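Local coordinates for protein UDP-N-acetylmuramate--L-alanine ligase (Thermotoga maritima, PDB 1J6U) that catalyses the ATP-dependent joining of L-alanine to UDP-N-acetylmuramate, a cytoplasmic step in building the peptidoglycan cell wall, at residues A[114-120]-A[164-170]. Numbering follows the deposited sequence.
Sequences KEEFAVT and GPVVYEL
Strands 116-120 and 166-170 pair in parallel at the centre of the mixed sheet of the middle domain, with Phe117 opposite Val167 and Ala118 opposite Tyr168. Phe117 takes the carbonyl of Val166 through its N (N to O 2.8 Å, nearly straight at 177°) and gives its own O to Tyr168 N; Val119 repeats the pattern with Tyr168 O and Leu170 N. On one face of the sheet the Tyr168 ring leans across to the neighbouring strand: with chi1 at 60°, CG sits between the backbone N and carbonyl carbon, and the ring comes over Ala118, whose CB lies 3.5 Å from CE1. Its OH donates to Glu116 OE1 at 2.7 Å, reaching that oxygen from above the carboxylate plane, which is turned 72° from the ring. A phenylalanine in place of Tyr168 would probably leave the Glu116 carboxylate without this donor and freer to turn. Strand 116-120 runs straight into the predicted ATP-binding residues Gly121 to Thr127, which span a loop and the start of helix 125-138, the strand-loop-helix of a P-loop as in the Mur ligase family. That helix packs on the other face, against Val119 and Val167. There Glu169 OE1 accepts a hydrogen bond from Gly148 N and makes a weak one with Thr126 OG1, in the helix's first turn. Nearer the strand starts, Phe117 CE1 rests 3.5 Å from Pro165 CG, the ring crossing the proline at a slant, while the Tyr184 ring stacks edge-to-face with that of Phe117. Beyond Pro165, the extended Lys114 chain brings NZ to Gly164 O (2.8 Å), and the same ammonium also binds Gly162 O.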
loop_
_atom_site.group_PDB
_atom_site.type_symbol
_atom_site.label_atom_id
_atom_site.label_comp_id
_atom_site.label_asym_id
_atom_site.label_seq_id
_atom_site.Cartn_x
_atom_site.Cartn_y
_atom_site.Cartn_z
ATOM N N LYS A 114 8.699 8.713 20.497
ATOM C CA LYS A 114 8.620 9.822 19.560
ATOM C C LYS A 114 7.183 10.228 19.279
ATOM O O LYS A 114 6.255 9.563 19.714
ATOM C CB LYS A 114 9.275 9.416 18.255
ATOM C CG LYS A 114 10.775 9.564 18.203
ATOM C CD LYS A 114 11.202 9.259 16.760
ATOM C CE LYS A 114 12.646 9.646 16.409
ATOM N NZ LYS A 114 12.801 9.513 14.915
ATOM N N GLU A 115 6.995 11.325 18.552
ATOM C CA GLU A 115 5.646 11.763 18.214
ATOM C C GLU A 115 5.217 10.810 17.107
ATOM O O GLU A 115 5.933 10.628 16.123
ATOM C CB GLU A 115 5.682 13.199 17.690
ATOM C CG GLU A 115 4.323 13.809 17.361
ATOM C CD GLU A 115 4.445 15.149 16.614
ATOM O OE1 GLU A 115 5.575 15.544 16.219
ATOM O OE2 GLU A 115 3.403 15.810 16.407
ATOM N N GLU A 116 4.035 10.231 17.236
ATOM C CA GLU A 116 3.582 9.269 16.250
ATOM C C GLU A 116 2.420 9.603 15.315
ATOM O O GLU A 116 1.340 9.972 15.756
ATOM C CB GLU A 116 3.245 7.965 16.958
ATOM C CG GLU A 116 4.413 7.310 17.662
ATOM C CD GLU A 116 3.971 6.094 18.483
ATOM O OE1 GLU A 116 2.811 5.628 18.308
ATOM O OE2 GLU A 116 4.788 5.606 19.304
ATOM N N PHE A 117 2.657 9.427 14.016
ATOM C CA PHE A 117 1.627 9.625 13.025
ATOM C C PHE A 117 1.281 8.215 12.515
ATOM O O PHE A 117 2.080 7.562 11.847
ATOM C CB PHE A 117 2.125 10.472 11.850
ATOM C CG PHE A 117 2.388 11.919 12.192
ATOM C CD1 PHE A 117 3.527 12.289 12.913
ATOM C CD2 PHE A 117 1.554 12.923 11.713
ATOM C CE1 PHE A 117 3.828 13.619 13.138
ATOM C CE2 PHE A 117 1.858 14.258 11.936
ATOM C CZ PHE A 117 2.996 14.597 12.647
ATOM N N ALA A 118 0.090 7.746 12.854
ATOM C CA ALA A 118 -0.376 6.447 12.412
ATOM C C ALA A 118 -1.532 6.560 11.413
ATOM O O ALA A 118 -2.410 7.453 11.485
ATOM C CB ALA A 118 -0.812 5.618 13.611
ATOM N N VAL A 119 -1.522 5.652 10.454
ATOM C CA VAL A 119 -2.590 5.618 9.484
ATOM C C VAL A 119 -3.088 4.196 9.452
ATOM O O VAL A 119 -2.297 3.263 9.417
ATOM C CB VAL A 119 -2.089 6.009 8.100
ATOM C CG1 VAL A 119 -3.225 5.873 7.072
ATOM C CG2 VAL A 119 -1.537 7.433 8.147
ATOM N N THR A 120 -4.393 4.018 9.483
ATOM C CA THR A 120 -4.937 2.674 9.416
ATOM C C THR A 120 -6.203 2.774 8.592
ATOM O O THR A 120 -6.646 3.869 8.264
ATOM C CB THR A 120 -5.295 2.087 10.810
ATOM O OG1 THR A 120 -5.559 0.680 10.682
ATOM C CG2 THR A 120 -6.548 2.744 11.352
ATOM N N GLY A 164 13.063 13.026 13.456
ATOM C CA GLY A 164 11.798 13.700 13.672
ATOM C C GLY A 164 10.756 12.736 14.199
ATOM O O GLY A 164 11.090 11.777 14.888
ATOM N N PRO A 165 9.469 12.956 13.914
ATOM C CA PRO A 165 8.487 11.998 14.435
ATOM C C PRO A 165 8.524 10.722 13.594
ATOM O O PRO A 165 9.247 10.625 12.594
ATOM C CB PRO A 165 7.163 12.732 14.255
ATOM C CG PRO A 165 7.358 13.399 12.942
ATOM C CD PRO A 165 8.842 13.896 12.972
ATOM N N VAL A 166 7.730 9.742 13.981
ATOM C CA VAL A 166 7.680 8.515 13.231
ATOM C C VAL A 166 6.277 8.368 12.617
ATOM O O VAL A 166 5.250 8.615 13.269
ATOM C CB VAL A 166 8.045 7.302 14.120
ATOM C CG1 VAL A 166 7.225 7.321 15.385
ATOM C CG2 VAL A 166 7.784 5.989 13.351
ATOM N N VAL A 167 6.266 8.009 11.334
ATOM C CA VAL A 167 5.047 7.811 10.559
ATOM C C VAL A 167 4.934 6.329 10.219
ATOM O O VAL A 167 5.898 5.724 9.714
ATOM C CB VAL A 167 5.107 8.575 9.186
ATOM C CG1 VAL A 167 3.745 8.600 8.549
ATOM C CG2 VAL A 167 5.636 9.957 9.369
ATOM N N TYR A 168 3.767 5.744 10.452
ATOM C CA TYR A 168 3.588 4.336 10.121
ATOM C C TYR A 168 2.162 3.940 9.809
ATOM O O TYR A 168 1.196 4.645 10.083
ATOM C CB TYR A 168 4.132 3.467 11.240
ATOM C CG TYR A 168 3.445 3.712 12.550
ATOM C CD1 TYR A 168 2.332 2.947 12.934
ATOM C CD2 TYR A 168 3.906 4.722 13.422
ATOM C CE1 TYR A 168 1.689 3.174 14.161
ATOM C CE2 TYR A 168 3.271 4.957 14.659
ATOM C CZ TYR A 168 2.174 4.177 15.016
ATOM O OH TYR A 168 1.610 4.365 16.237
ATOM N N GLU A 169 2.071 2.774 9.215
ATOM C CA GLU A 169 0.834 2.165 8.766
ATOM C C GLU A 169 0.407 1.138 9.827
ATOM O O GLU A 169 1.217 0.416 10.317
ATOM C CB GLU A 169 1.165 1.472 7.438
ATOM C CG GLU A 169 0.041 1.005 6.561
ATOM C CD GLU A 169 0.551 0.445 5.221
ATOM O OE1 GLU A 169 1.192 1.200 4.441
ATOM O OE2 GLU A 169 0.310 -0.758 4.953
ATOM N N LEU A 170 -0.851 1.094 10.210
ATOM C CA LEU A 170 -1.295 0.090 11.156
ATOM C C LEU A 170 -2.266 -0.788 10.396
ATOM O O LEU A 170 -3.240 -0.303 9.819
ATOM C CB LEU A 170 -2.040 0.711 12.343
ATOM C CG LEU A 170 -1.212 1.020 13.570
ATOM C CD1 LEU A 170 -2.135 1.464 14.672
ATOM C CD2 LEU A 170 -0.477 -0.216 14.006
#